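Long-range contacts in putative exported protein (Bordetella pertussis, PDB 2DVZ), which binds glutamate and probably serves as the periplasmic solute receptor of a tripartite tricarboxylate transporter-type uptake system: residues A15-A20 / Q46-P51; G65-A70 / D97-P102; G159-M164 / Q309-D314; A213-T218 / P227-A232. All coordinates share one frame; numbering follows the deposited sequence.

Contact 1: residues A15-A20 / Q46-P51; sequences AYPSKA and QELGQP
The two open ends of a parallel beta-alpha-beta unit meet here: Pro17 and Ala20, on the way into strand 21-25, touch Leu48, Gln50 and Pro51, which lead from helix 32-48 into the neighbouring strand 52-56. Gly49 turns the chain off the helix with positive phi, and Gln50 follows with its side chain reaching over to residues 17-19. With CG anti to the carbonyl carbon (chi1 -65°), the chain sets out toward two carbonyls, Gln50 CG lying 3.4 Å from Pro17 O. The same CG lies 3.5 Å from Lys19 O. A bend at chi2 (-60°) then lays the amide nearly flat over the Ser18-Lys19 peptide, the two planes about 14° apart, with Gln50 CD 3.7 Å from Lys19 N. Pro17, preceded by a cis peptide bond, crosses this chain at a slant, its CB 3.8 Å from Gln50 CG. Its CG rests 4.1 Å from Leu48 CB, while its CB stands 3.9 Å above the plane of the Tyr16 ring, over the centre. Tyr16 is held in turn by Gly76 O through its hydroxyl and packs on helix 253-267. At the strand end, backbone bonding of Pro51 with Ile21 starts the parallel pairing. Just before it, Ala20 CB leans on Pro51 CG at 3.7 Å, and Ala20 CA directs its hydrogen at Pro51 O, 3.3 Å away.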
loop_
_atom_site.group_PDB
_atom_site.type_symbol
_atom_site.label_atom_id
_atom_site.label_comp_id
_atom_site.label_asym_id
_atom_site.label_seq_id
_atom_site.Cartn_x
_atom_site.Cartn_y
_atom_site.Cartn_z
ATOM N N ALA A 15 11.249 26.005 -18.361
ATOM C CA ALA A 15 11.580 24.532 -18.313
ATOM C C ALA A 15 11.094 23.843 -17.015
ATOM O O ALA A 15 11.336 24.310 -15.898
ATOM C CB ALA A 15 13.094 24.287 -18.546
ATOM N N TYR A 16 10.383 22.736 -17.194
ATOM C CA TYR A 16 9.834 21.954 -16.091
ATOM C C TYR A 16 10.950 21.537 -15.089
ATOM O O TYR A 16 12.027 21.118 -15.513
ATOM C CB TYR A 16 9.109 20.736 -16.664
ATOM C CG TYR A 16 8.487 19.879 -15.603
ATOM C CD1 TYR A 16 7.186 20.140 -15.157
ATOM C CD2 TYR A 16 9.206 18.845 -15.002
ATOM C CE1 TYR A 16 6.611 19.425 -14.163
ATOM C CE2 TYR A 16 8.612 18.083 -13.972
ATOM C CZ TYR A 16 7.308 18.387 -13.570
ATOM O OH TYR A 16 6.675 17.666 -12.588
ATOM N N PRO A 17 10.716 21.701 -13.769
ATOM C CA PRO A 17 9.579 22.369 -13.132
ATOM C C PRO A 17 9.935 23.826 -12.801
ATOM O O PRO A 17 11.061 24.083 -12.424
ATOM C CB PRO A 17 9.361 21.550 -11.857
ATOM C CG PRO A 17 10.702 20.770 -11.631
ATOM C CD PRO A 17 11.633 21.141 -12.766
ATOM N N SER A 18 8.970 24.747 -12.923
ATOM C CA SER A 18 9.206 26.181 -12.745
ATOM C C SER A 18 8.443 26.669 -11.521
ATOM O O SER A 18 8.632 27.802 -11.027
ATOM C CB SER A 18 8.819 26.949 -14.029
ATOM O OG SER A 18 7.440 26.761 -14.363
ATOM N N LYS A 19 7.619 25.770 -10.993
ATOM C CA LYS A 19 6.847 26.015 -9.787
ATOM C C LYS A 19 6.644 24.689 -8.971
ATOM O O LYS A 19 7.036 23.608 -9.417
ATOM C CB LYS A 19 5.510 26.637 -10.199
ATOM C CG LYS A 19 4.613 25.700 -10.946
ATOM C CD LYS A 19 3.391 26.367 -11.493
ATOM C CE LYS A 19 2.488 25.326 -12.066
ATOM N NZ LYS A 19 1.424 25.826 -12.981
ATOM N N ALA A 20 6.031 24.806 -7.790
ATOM C CA ALA A 20 5.631 23.675 -6.948
ATOM C C ALA A 20 4.824 22.606 -7.673
ATOM O O ALA A 20 3.960 22.903 -8.519
ATOM C CB ALA A 20 4.835 24.156 -5.716
ATOM N N GLN A 46 14.547 18.345 -3.409
ATOM C CA GLN A 46 15.929 18.828 -3.326
ATOM C C GLN A 46 16.621 18.733 -4.695
ATOM O O GLN A 46 17.302 19.659 -5.129
ATOM C CB GLN A 46 16.683 18.034 -2.243
ATOM C CG GLN A 46 18.211 18.294 -2.221
ATOM C CD GLN A 46 18.995 17.383 -1.263
ATOM O OE1 GLN A 46 20.153 17.042 -1.536
ATOM N NE2 GLN A 46 18.374 16.989 -0.147
ATOM N N GLU A 47 16.400 17.626 -5.390
ATOM C CA GLU A 47 16.969 17.399 -6.726
ATOM C C GLU A 47 16.338 18.272 -7.794
ATOM O O GLU A 47 17.046 18.816 -8.639
ATOM C CB GLU A 47 16.841 15.913 -7.124
ATOM C CG GLU A 47 17.343 15.530 -8.522
ATOM C CD GLU A 47 18.874 15.745 -8.748
ATOM O OE1 GLU A 47 19.633 15.912 -7.764
ATOM O OE2 GLU A 47 19.306 15.711 -9.933
ATOM N N LEU A 48 15.003 18.387 -7.757
ATOM C CA LEU A 48 14.233 19.105 -8.776
ATOM C C LEU A 48 14.313 20.638 -8.648
ATOM O O LEU A 48 14.046 21.355 -9.613
ATOM C CB LEU A 48 12.766 18.622 -8.818
ATOM C CG LEU A 48 12.495 17.209 -9.378
ATOM C CD1 LEU A 48 11.058 16.691 -9.061
ATOM C CD2 LEU A 48 12.792 17.163 -10.849
ATOM N N GLY A 49 14.684 21.123 -7.472
ATOM C CA GLY A 49 14.775 22.560 -7.205
ATOM C C GLY A 49 13.414 23.251 -7.150
ATOM O O GLY A 49 13.336 24.484 -7.309
ATOM N N GLN A 50 12.357 22.446 -6.914
ATOM C CA GLN A 50 11.007 22.924 -6.642
ATOM C C GLN A 50 10.370 22.135 -5.509
ATOM O O GLN A 50 10.603 20.944 -5.379
ATOM C CB GLN A 50 10.102 22.854 -7.888
ATOM C CG GLN A 50 10.498 23.760 -9.036
ATOM C CD GLN A 50 10.521 25.243 -8.709
ATOM O OE1 GLN A 50 9.800 25.727 -7.826
ATOM N NE2 GLN A 50 11.352 25.982 -9.427
ATOM N N PRO A 51 9.556 22.800 -4.670
ATOM C CA PRO A 51 8.790 21.983 -3.709
ATOM C C PRO A 51 7.815 20.989 -4.361
ATOM O O PRO A 51 7.238 21.264 -5.416
ATOM C CB PRO A 51 8.001 23.020 -2.898
ATOM C CG PRO A 51 7.978 24.259 -3.805
ATOM C CD PRO A 51 9.298 24.245 -4.501
#

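Contact 2: residues G65-A70 / D97-P102; sequences GASEAA and DLPYDP
The phenol ring of Tyr100 is enclosed on both faces and at two opposite edges. Over one face stands Ala66 of helix 63-71, its CB 3.9 Å from the ring centroid and 27° off the ring normal, a CH-pi contact shifted toward the hydroxyl end, so that Ala66 CB comes within 3.6 Å of Tyr100 CE2. The other face is taken by Leu98 of the ring's own loop, whose CD2 lies 3.5 Å from the plane but out toward the rim. At one edge Ser67 OG approaches Tyr100 CD2 to 3.3 Å, and Pro102 CA lies in plane at the other. With CG set between backbone N and carbonyl carbon (chi1 68°), the ring is carried off the loop and along the helix flank. One turn on from Ala66, Ala70 CB meets Tyr100 CB at 4.0 Å.

Ser67 OG also lies against the Pro99 ring, 3.6 Å from Pro99 CG, but its polar need is met within the helix: its torsion places it beside its own backbone N, from where it hydrogen-bonds Ala63 O. The phenol hydroxyl is likewise bonded, to Thr86 O, which anchors the far end of the ring, while Ala66 and Leu98 on its faces limit its rotation. Phe106 of strand 106-121 packs on both Ala70 and Tyr100. The loop thus ties helix 63-71 to helix 84-93 in a periplasmic binding protein fold, where the side chain of Tyr100 is about 7 Å from that of Ser85 of the glutamate pocket.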
loop_
_atom_site.group_PDB
_atom_site.type_symbol
_atom_site.label_atom_id
_atom_site.label_comp_id
_atom_site.label_asym_id
_atom_site.label_seq_id
_atom_site.Cartn_x
_atom_site.Cartn_y
_atom_site.Cartn_z
ATOM N N GLY A 65 -9.271 10.193 -4.031
ATOM C CA GLY A 65 -8.026 10.866 -4.388
ATOM C C GLY A 65 -7.546 10.475 -5.769
ATOM O O GLY A 65 -7.029 11.324 -6.507
ATOM N N ALA A 66 -7.708 9.200 -6.129
ATOM C CA ALA A 66 -7.271 8.771 -7.468
ATOM C C ALA A 66 -8.118 9.388 -8.583
ATOM O O ALA A 66 -7.615 9.577 -9.689
ATOM C CB ALA A 66 -7.215 7.243 -7.611
ATOM N N SER A 67 -9.394 9.670 -8.302
ATOM C CA SER A 67 -10.331 10.155 -9.327
ATOM C C SER A 67 -9.989 11.594 -9.580
ATOM O O SER A 67 -9.958 12.041 -10.730
ATOM C CB SER A 67 -11.793 10.005 -8.876
ATOM O OG SER A 67 -12.147 8.616 -8.716
ATOM N N GLU A 68 -9.681 12.297 -8.500
ATOM C CA GLU A 68 -9.180 13.672 -8.542
ATOM C C GLU A 68 -7.856 13.845 -9.291
ATOM O O GLU A 68 -7.700 14.773 -10.106
ATOM C CB GLU A 68 -9.005 14.222 -7.129
ATOM C CG GLU A 68 -8.557 15.647 -7.159
ATOM C CD GLU A 68 -8.686 16.353 -5.838
ATOM O OE1 GLU A 68 -9.805 16.315 -5.218
ATOM O OE2 GLU A 68 -7.658 16.962 -5.437
ATOM N N ALA A 69 -6.896 12.971 -8.994
ATOM C CA ALA A 69 -5.628 12.979 -9.689
ATOM C C ALA A 69 -5.832 12.724 -11.196
ATOM O O ALA A 69 -5.101 13.281 -12.029
ATOM C CB ALA A 69 -4.711 11.932 -9.078
ATOM N N ALA A 70 -6.813 11.887 -11.537
ATOM C CA ALA A 70 -7.082 11.526 -12.924
ATOM C C ALA A 70 -7.655 12.702 -13.759
ATOM O O ALA A 70 -7.458 12.753 -14.986
ATOM C CB ALA A 70 -8.002 10.327 -12.992
ATOM N N ASP A 97 -18.801 1.525 -11.768
ATOM C CA ASP A 97 -18.977 2.895 -11.352
ATOM C C ASP A 97 -17.732 3.566 -10.785
ATOM O O ASP A 97 -17.840 4.650 -10.206
ATOM C CB ASP A 97 -20.138 3.005 -10.362
ATOM C CG ASP A 97 -19.880 2.256 -9.082
ATOM O OD1 ASP A 97 -20.467 1.159 -8.897
ATOM O OD2 ASP A 97 -19.073 2.753 -8.264
ATOM N N LEU A 98 -16.561 2.952 -10.914
ATOM C CA LEU A 98 -15.338 3.672 -10.539
ATOM C C LEU A 98 -15.102 4.784 -11.592
ATOM O O LEU A 98 -15.148 4.500 -12.791
ATOM C CB LEU A 98 -14.141 2.712 -10.439
ATOM C CG LEU A 98 -12.890 3.231 -9.720
ATOM C CD1 LEU A 98 -13.084 3.212 -8.218
ATOM C CD2 LEU A 98 -11.693 2.396 -10.110
ATOM N N PRO A 99 -14.892 6.047 -11.154
ATOM C CA PRO A 99 -14.689 7.209 -12.036
ATOM C C PRO A 99 -13.310 7.367 -12.726
ATOM O O PRO A 99 -13.012 8.457 -13.251
ATOM C CB PRO A 99 -14.909 8.399 -11.103
ATOM C CG PRO A 99 -15.432 7.808 -9.830
ATOM C CD PRO A 99 -14.895 6.450 -9.745
ATOM N N TYR A 100 -12.477 6.324 -12.732
ATOM C CA TYR A 100 -11.206 6.384 -13.439
ATOM C C TYR A 100 -10.854 4.985 -13.920
ATOM O O TYR A 100 -11.336 4.025 -13.379
ATOM C CB TYR A 100 -10.093 6.984 -12.552
ATOM C CG TYR A 100 -9.689 6.112 -11.372
ATOM C CD1 TYR A 100 -8.699 5.151 -11.511
ATOM C CD2 TYR A 100 -10.311 6.248 -10.132
ATOM C CE1 TYR A 100 -8.314 4.336 -10.435
ATOM C CE2 TYR A 100 -9.946 5.450 -9.054
ATOM C CZ TYR A 100 -8.952 4.489 -9.212
ATOM O OH TYR A 100 -8.596 3.686 -8.174
ATOM N N ASP A 101 -10.070 4.899 -14.984
ATOM C CA ASP A 101 -9.474 3.661 -15.453
ATOM C C ASP A 101 -7.995 3.798 -15.036
ATOM O O ASP A 101 -7.323 4.715 -15.488
ATOM C CB ASP A 101 -9.650 3.549 -16.980
ATOM C CG ASP A 101 -9.116 2.235 -17.579
ATOM O OD1 ASP A 101 -8.046 1.678 -17.178
ATOM O OD2 ASP A 101 -9.789 1.780 -18.528
ATOM N N PRO A 102 -7.511 2.916 -14.124
ATOM C CA PRO A 102 -6.136 3.036 -13.616
ATOM C C PRO A 102 -5.079 3.043 -14.731
ATOM O O PRO A 102 -4.043 3.691 -14.615
ATOM C CB PRO A 102 -5.975 1.780 -12.713
ATOM C CG PRO A 102 -7.065 0.826 -13.193
ATOM C CD PRO A 102 -8.205 1.749 -13.530
#

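Contact 3: residues G159-M164 / Q309-D314; sequences GESFKM and QNIKLD
Apolar contacts carry this junction, and Ile311 is at the middle of them: its CG2 methyl meets Glu160, and its CG1-CD1 arm meets Met164 and Ser161, all on helix 154-166. CG2 is the closest, 3.5 Å from Glu160 CB. CD1 extends to Ser161, 3.8 Å from its OG, and CG1 is crossed at an angle by the selenomethionine Met164, CG to CG1 4.2 Å. Leu313 CD2 lies a little farther off, near Glu160 CG. Two further contacts set aliphatic carbons on carbonyl oxygens of the tail. The Met164 chain bends at chi2 and chi3 (62° and 72°), which leaves Met164 CE 3.8 Å from Asn310 O, and Glu160 CG lies 3.8 Å from Lys312 O. The tail itself is the last part of the chain, coming off helix 288-307 and running across the outside of helix 154-166, whose first residues, Val154 and Leu155, line the glutamate pocket of this periplasmic binding protein fold. Farther along, Leu313 wedges between that helix, at His156 and Leu157, and helix 84-93, at Val89 and Cys93. The salt bridge is internal to the helix: one turn apart, Lys163 NZ meets Glu160 OE2 at 3.1 Å, using the syn lone pair of that oxygen, and a weak second bond reaches OE1. Outside the helix, Tyr146 OH also bonds Glu160 OE2, while Lys163 NZ has a further acceptor in Ile170 O.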
loop_
_atom_site.group_PDB
_atom_site.type_symbol
_atom_site.label_atom_id
_atom_site.label_comp_id
_atom_site.label_asym_id
_atom_site.label_seq_id
_atom_site.Cartn_x
_atom_site.Cartn_y
_atom_site.Cartn_z
ATOM N N GLY A 159 -7.380 -9.153 3.931
ATOM C CA GLY A 159 -8.148 -9.779 4.993
ATOM C C GLY A 159 -9.082 -10.891 4.527
ATOM O O GLY A 159 -9.213 -11.909 5.188
ATOM N N GLU A 160 -9.719 -10.672 3.375
ATOM C CA GLU A 160 -10.705 -11.574 2.827
ATOM C C GLU A 160 -10.052 -12.779 2.213
ATOM O O GLU A 160 -10.564 -13.893 2.311
ATOM C CB GLU A 160 -11.567 -10.836 1.789
ATOM C CG GLU A 160 -12.603 -9.828 2.409
ATOM C CD GLU A 160 -13.412 -10.419 3.586
ATOM O OE1 GLU A 160 -14.121 -11.437 3.402
ATOM O OE2 GLU A 160 -13.335 -9.859 4.709
ATOM N N SER A 161 -8.923 -12.540 1.550
ATOM C CA SER A 161 -8.032 -13.623 1.080
ATOM C C SER A 161 -7.511 -14.526 2.202
ATOM O O SER A 161 -7.456 -15.759 2.043
ATOM C CB SER A 161 -6.849 -13.028 0.308
ATOM O OG SER A 161 -7.339 -12.635 -0.959
ATOM N N PHE A 162 -7.124 -13.898 3.313
ATOM C CA PHE A 162 -6.672 -14.597 4.490
ATOM C C PHE A 162 -7.752 -15.539 5.046
ATOM O O PHE A 162 -7.502 -16.716 5.360
ATOM C CB PHE A 162 -6.276 -13.537 5.528
ATOM C CG PHE A 162 -5.829 -14.104 6.840
ATOM C CD1 PHE A 162 -4.479 -14.292 7.093
ATOM C CD2 PHE A 162 -6.758 -14.475 7.814
ATOM C CE1 PHE A 162 -4.055 -14.812 8.280
ATOM C CE2 PHE A 162 -6.336 -15.003 9.026
ATOM C CZ PHE A 162 -4.974 -15.165 9.265
ATOM N N LYS A 163 -8.952 -14.981 5.204
ATOM C CA LYS A 163 -10.128 -15.705 5.668
ATOM C C LYS A 163 -10.381 -16.942 4.799
ATOM O O LYS A 163 -10.548 -18.042 5.309
ATOM C CB LYS A 163 -11.348 -14.764 5.651
ATOM C CG LYS A 163 -11.305 -13.800 6.778
ATOM C CD LYS A 163 -12.287 -12.663 6.647
ATOM C CE LYS A 163 -13.719 -13.138 6.620
ATOM N NZ LYS A 163 -14.579 -11.908 6.630
HETATM N N MSE A 164 -10.384 -16.749 3.487
HETATM C CA MSE A 164 -10.656 -17.825 2.559
HETATM C C MSE A 164 -9.603 -18.954 2.602
HETATM O O MSE A 164 -9.931 -20.150 2.542
HETATM C CB MSE A 164 -10.782 -17.210 1.148
HETATM C CG MSE A 164 -11.187 -18.187 0.022
HETATM SE SE MSE A 164 -12.966 -18.965 0.368
HETATM C CE MSE A 164 -14.103 -17.374 0.019
ATOM N N GLN A 309 -12.616 -17.140 -8.113
ATOM C CA GLN A 309 -12.217 -17.349 -6.686
ATOM C C GLN A 309 -13.169 -16.797 -5.579
ATOM O O GLN A 309 -12.946 -17.053 -4.385
ATOM C CB GLN A 309 -10.757 -16.914 -6.438
ATOM C CG GLN A 309 -9.776 -17.420 -7.526
ATOM C CD GLN A 309 -8.294 -17.195 -7.198
ATOM O OE1 GLN A 309 -7.936 -16.598 -6.164
ATOM N NE2 GLN A 309 -7.423 -17.685 -8.089
ATOM N N ASN A 310 -14.208 -16.050 -5.969
ATOM C CA ASN A 310 -15.371 -15.754 -5.098
ATOM C C ASN A 310 -15.012 -15.040 -3.788
ATOM O O ASN A 310 -15.615 -15.284 -2.733
ATOM C CB ASN A 310 -16.170 -17.051 -4.841
ATOM C CG ASN A 310 -17.575 -16.813 -4.240
ATOM O OD1 ASN A 310 -18.409 -16.081 -4.800
ATOM N ND2 ASN A 310 -17.847 -17.487 -3.109
ATOM N N ILE A 311 -14.030 -14.145 -3.861
ATOM C CA ILE A 311 -13.666 -13.327 -2.698
ATOM C C ILE A 311 -14.355 -11.964 -2.736
ATOM O O ILE A 311 -13.854 -11.030 -3.351
ATOM C CB ILE A 311 -12.116 -13.226 -2.503
ATOM C CG1 ILE A 311 -11.547 -14.607 -2.136
ATOM C CG2 ILE A 311 -11.788 -12.234 -1.391
ATOM C CD1 ILE A 311 -10.072 -14.785 -2.366
ATOM N N LYS A 312 -15.501 -11.878 -2.053
ATOM C CA LYS A 312 -16.377 -10.689 -2.028
ATOM C C LYS A 312 -15.855 -9.489 -1.219
ATOM O O LYS A 312 -15.524 -9.626 -0.039
ATOM C CB LYS A 312 -17.760 -11.050 -1.485
ATOM C CG LYS A 312 -18.347 -12.330 -2.018
ATOM C CD LYS A 312 -19.872 -12.251 -2.036
ATOM C CE LYS A 312 -20.531 -13.603 -1.731
ATOM N NZ LYS A 312 -20.062 -14.709 -2.613
ATOM N N LEU A 313 -15.833 -8.316 -1.847
ATOM C CA LEU A 313 -15.411 -7.088 -1.176
ATOM C C LEU A 313 -16.564 -6.207 -0.704
ATOM O O LEU A 313 -16.488 -5.585 0.347
ATOM C CB LEU A 313 -14.431 -6.294 -2.031
ATOM C CG LEU A 313 -13.062 -6.923 -2.309
ATOM C CD1 LEU A 313 -12.244 -5.911 -3.064
ATOM C CD2 LEU A 313 -12.343 -7.336 -1.044
ATOM N N ASP A 314 -17.631 -6.131 -1.489
ATOM C CA ASP A 314 -18.895 -5.554 -0.976
ATOM C C ASP A 314 -20.134 -6.425 -1.267
ATOM O O ASP A 314 -19.998 -7.607 -1.647
ATOM C CB ASP A 314 -19.076 -4.059 -1.365
ATOM C CG ASP A 314 -19.006 -3.801 -2.878
ATOM O OD1 ASP A 314 -19.499 -4.646 -3.680
ATOM O OD2 ASP A 314 -18.483 -2.719 -3.262
ATOM O OXT ASP A 314 -21.281 -5.983 -1.124
#

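Contact 4: residues A213-T218 / P227-A232; sequences AIAWPT and PTFADA
Pro227 O is met by one N-H and one CA-H of strand 210-215. Ile214 N gives it a hydrogen bond of 3.1 Å, in the carbonyl plane and with an N-H...O angle of 151°, and Ala213 CA adds a CA-H...O contact at 3.2 Å. Ile214 O is met in the same way from the other chain segment: Phe229 N makes a weak, bent bond of 3.1 Å to it and Thr228 CA comes within 3.2 Å, so Ile214 and Thr228 form a single beta bridge. Phe229 then folds its ring back over the strand. Ala213 CB stands almost on the ring normal, 3.8 Å from the Phe229 centroid, while Ala215 CA lies in plane at the edge. Just past the bridge the chain turns: Thr228 OG1 accepts Asp231 N at 3.0 Å, an ST motif, and Asp231 OD2 returns a bond to Thr228 N. The Thr228 methyl diverges from the hydroxyl, its CG2 3.3 Å from Thr218 C. Around the bridge, Ala213 and Ala215 bond through their backbones to strand 106-121, Phe229 packs on Met158 and Phe162 of helix 154-166, and Ala213 and Ala232 rest on Phe130 of helix 130-138.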
loop_
_atom_site.group_PDB
_atom_site.type_symbol
_atom_site.label_atom_id
_atom_site.label_comp_id
_atom_site.label_asym_id
_atom_site.label_seq_id
_atom_site.Cartn_x
_atom_site.Cartn_y
_atom_site.Cartn_z
ATOM N N ALA A 213 2.716 -12.538 10.575
ATOM C CA ALA A 213 3.358 -12.902 9.305
ATOM C C ALA A 213 3.537 -11.644 8.466
ATOM O O ALA A 213 2.828 -10.674 8.654
ATOM C CB ALA A 213 2.519 -13.918 8.543
ATOM N N ILE A 214 4.490 -11.658 7.547
ATOM C CA ILE A 214 4.700 -10.555 6.602
ATOM C C ILE A 214 4.557 -11.146 5.206
ATOM O O ILE A 214 4.806 -12.354 5.018
ATOM C CB ILE A 214 6.098 -9.818 6.745
ATOM C CG1 ILE A 214 7.282 -10.784 6.587
ATOM C CG2 ILE A 214 6.195 -9.031 8.041
ATOM C CD1 ILE A 214 8.626 -10.064 6.347
ATOM N N ALA A 215 4.112 -10.328 4.253
ATOM C CA ALA A 215 4.116 -10.748 2.842
ATOM C C ALA A 215 5.377 -10.194 2.117
ATOM O O ALA A 215 5.511 -9.012 1.878
ATOM C CB ALA A 215 2.813 -10.378 2.130
ATOM N N TRP A 216 6.317 -11.077 1.835
ATOM C CA TRP A 216 7.656 -10.693 1.405
ATOM C C TRP A 216 8.378 -11.976 0.990
ATOM O O TRP A 216 8.001 -13.072 1.428
ATOM C CB TRP A 216 8.387 -9.985 2.546
ATOM C CG TRP A 216 9.514 -9.093 2.134
ATOM C CD1 TRP A 216 10.844 -9.214 2.496
ATOM C CD2 TRP A 216 9.436 -7.918 1.295
ATOM N NE1 TRP A 216 11.584 -8.191 1.945
ATOM C CE2 TRP A 216 10.750 -7.384 1.203
ATOM C CE3 TRP A 216 8.394 -7.272 0.623
ATOM C CZ2 TRP A 216 11.038 -6.232 0.455
ATOM C CZ3 TRP A 216 8.675 -6.151 -0.137
ATOM C CH2 TRP A 216 9.988 -5.629 -0.205
ATOM N N PRO A 217 9.378 -11.865 0.099
ATOM C CA PRO A 217 10.113 -13.092 -0.254
ATOM C C PRO A 217 10.864 -13.731 0.897
ATOM O O PRO A 217 11.013 -14.923 0.926
ATOM C CB PRO A 217 11.092 -12.624 -1.373
ATOM C CG PRO A 217 10.494 -11.364 -1.909
ATOM C CD PRO A 217 9.826 -10.708 -0.698
ATOM N N THR A 218 11.339 -12.952 1.839
ATOM C CA THR A 218 12.080 -13.499 2.934
ATOM C C THR A 218 11.667 -12.774 4.208
ATOM O O THR A 218 10.915 -11.785 4.146
ATOM C CB THR A 218 13.649 -13.377 2.733
ATOM O OG1 THR A 218 14.067 -12.015 2.843
ATOM C CG2 THR A 218 14.107 -13.944 1.383
ATOM N N PRO A 227 7.759 -14.688 10.588
ATOM C CA PRO A 227 7.854 -15.465 9.344
ATOM C C PRO A 227 7.106 -14.815 8.185
ATOM O O PRO A 227 6.187 -14.050 8.409
ATOM C CB PRO A 227 7.091 -16.778 9.700
ATOM C CG PRO A 227 6.044 -16.299 10.673
ATOM C CD PRO A 227 6.821 -15.317 11.551
ATOM N N THR A 228 7.460 -15.188 6.961
ATOM C CA THR A 228 6.639 -14.840 5.807
ATOM C C THR A 228 5.408 -15.748 5.761
ATOM O O THR A 228 5.335 -16.762 6.510
ATOM C CB THR A 228 7.427 -14.951 4.502
ATOM O OG1 THR A 228 7.532 -16.331 4.117
ATOM C CG2 THR A 228 8.786 -14.379 4.694
ATOM N N PHE A 229 4.455 -15.400 4.882
ATOM C CA PHE A 229 3.270 -16.210 4.697
ATOM C C PHE A 229 3.605 -17.554 4.084
ATOM O O PHE A 229 2.860 -18.524 4.285
ATOM C CB PHE A 229 2.227 -15.481 3.830
ATOM C CG PHE A 229 1.365 -14.519 4.614
ATOM C CD1 PHE A 229 0.292 -14.987 5.383
ATOM C CD2 PHE A 229 1.622 -13.150 4.588
ATOM C CE1 PHE A 229 -0.511 -14.076 6.114
ATOM C CE2 PHE A 229 0.850 -12.246 5.322
ATOM C CZ PHE A 229 -0.216 -12.715 6.085
ATOM N N ALA A 230 4.697 -17.597 3.307
ATOM C CA ALA A 230 5.222 -18.842 2.756
ATOM C C ALA A 230 5.822 -19.730 3.877
ATOM O O ALA A 230 5.572 -20.949 3.940
ATOM C CB ALA A 230 6.238 -18.551 1.645
ATOM N N ASP A 231 6.570 -19.116 4.793
ATOM C CA ASP A 231 7.006 -19.837 6.000
ATOM C C ASP A 231 5.815 -20.369 6.803
ATOM O O ASP A 231 5.873 -21.495 7.264
ATOM C CB ASP A 231 7.839 -18.941 6.903
ATOM C CG ASP A 231 9.143 -18.520 6.277
ATOM O OD1 ASP A 231 9.752 -19.334 5.514
ATOM O OD2 ASP A 231 9.576 -17.381 6.596
ATOM N N ALA A 232 4.753 -19.554 6.975
ATOM C CA ALA A 232 3.541 -19.974 7.711
ATOM C C ALA A 232 2.742 -21.090 7.032
ATOM O O ALA A 232 1.827 -21.673 7.637
ATOM C CB ALA A 232 2.633 -18.809 7.958
#

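How the contacts relate
Contact 1 is a surface contact and contact 2 a buried one, while contacts 3 and 4 are partly buried. Contact 1 lies across the chain's centre from contacts 3 and 4, at the far end of the molecule. Contact 4 alone uses backbone hydrogen bonds between its segments; in the others side chains do the joining, through a glutamine amide laid over a peptide in contact 1, an enclosed tyrosine ring in contact 2 and a branched aliphatic chain in contact 3. Contacts 3 and 4 share helix 154-166 and touch, Phe162 CD1 to Phe229 CE1 at 4.1 Å. Contacts 2 and 3 both lean on helix 84-93 without touching.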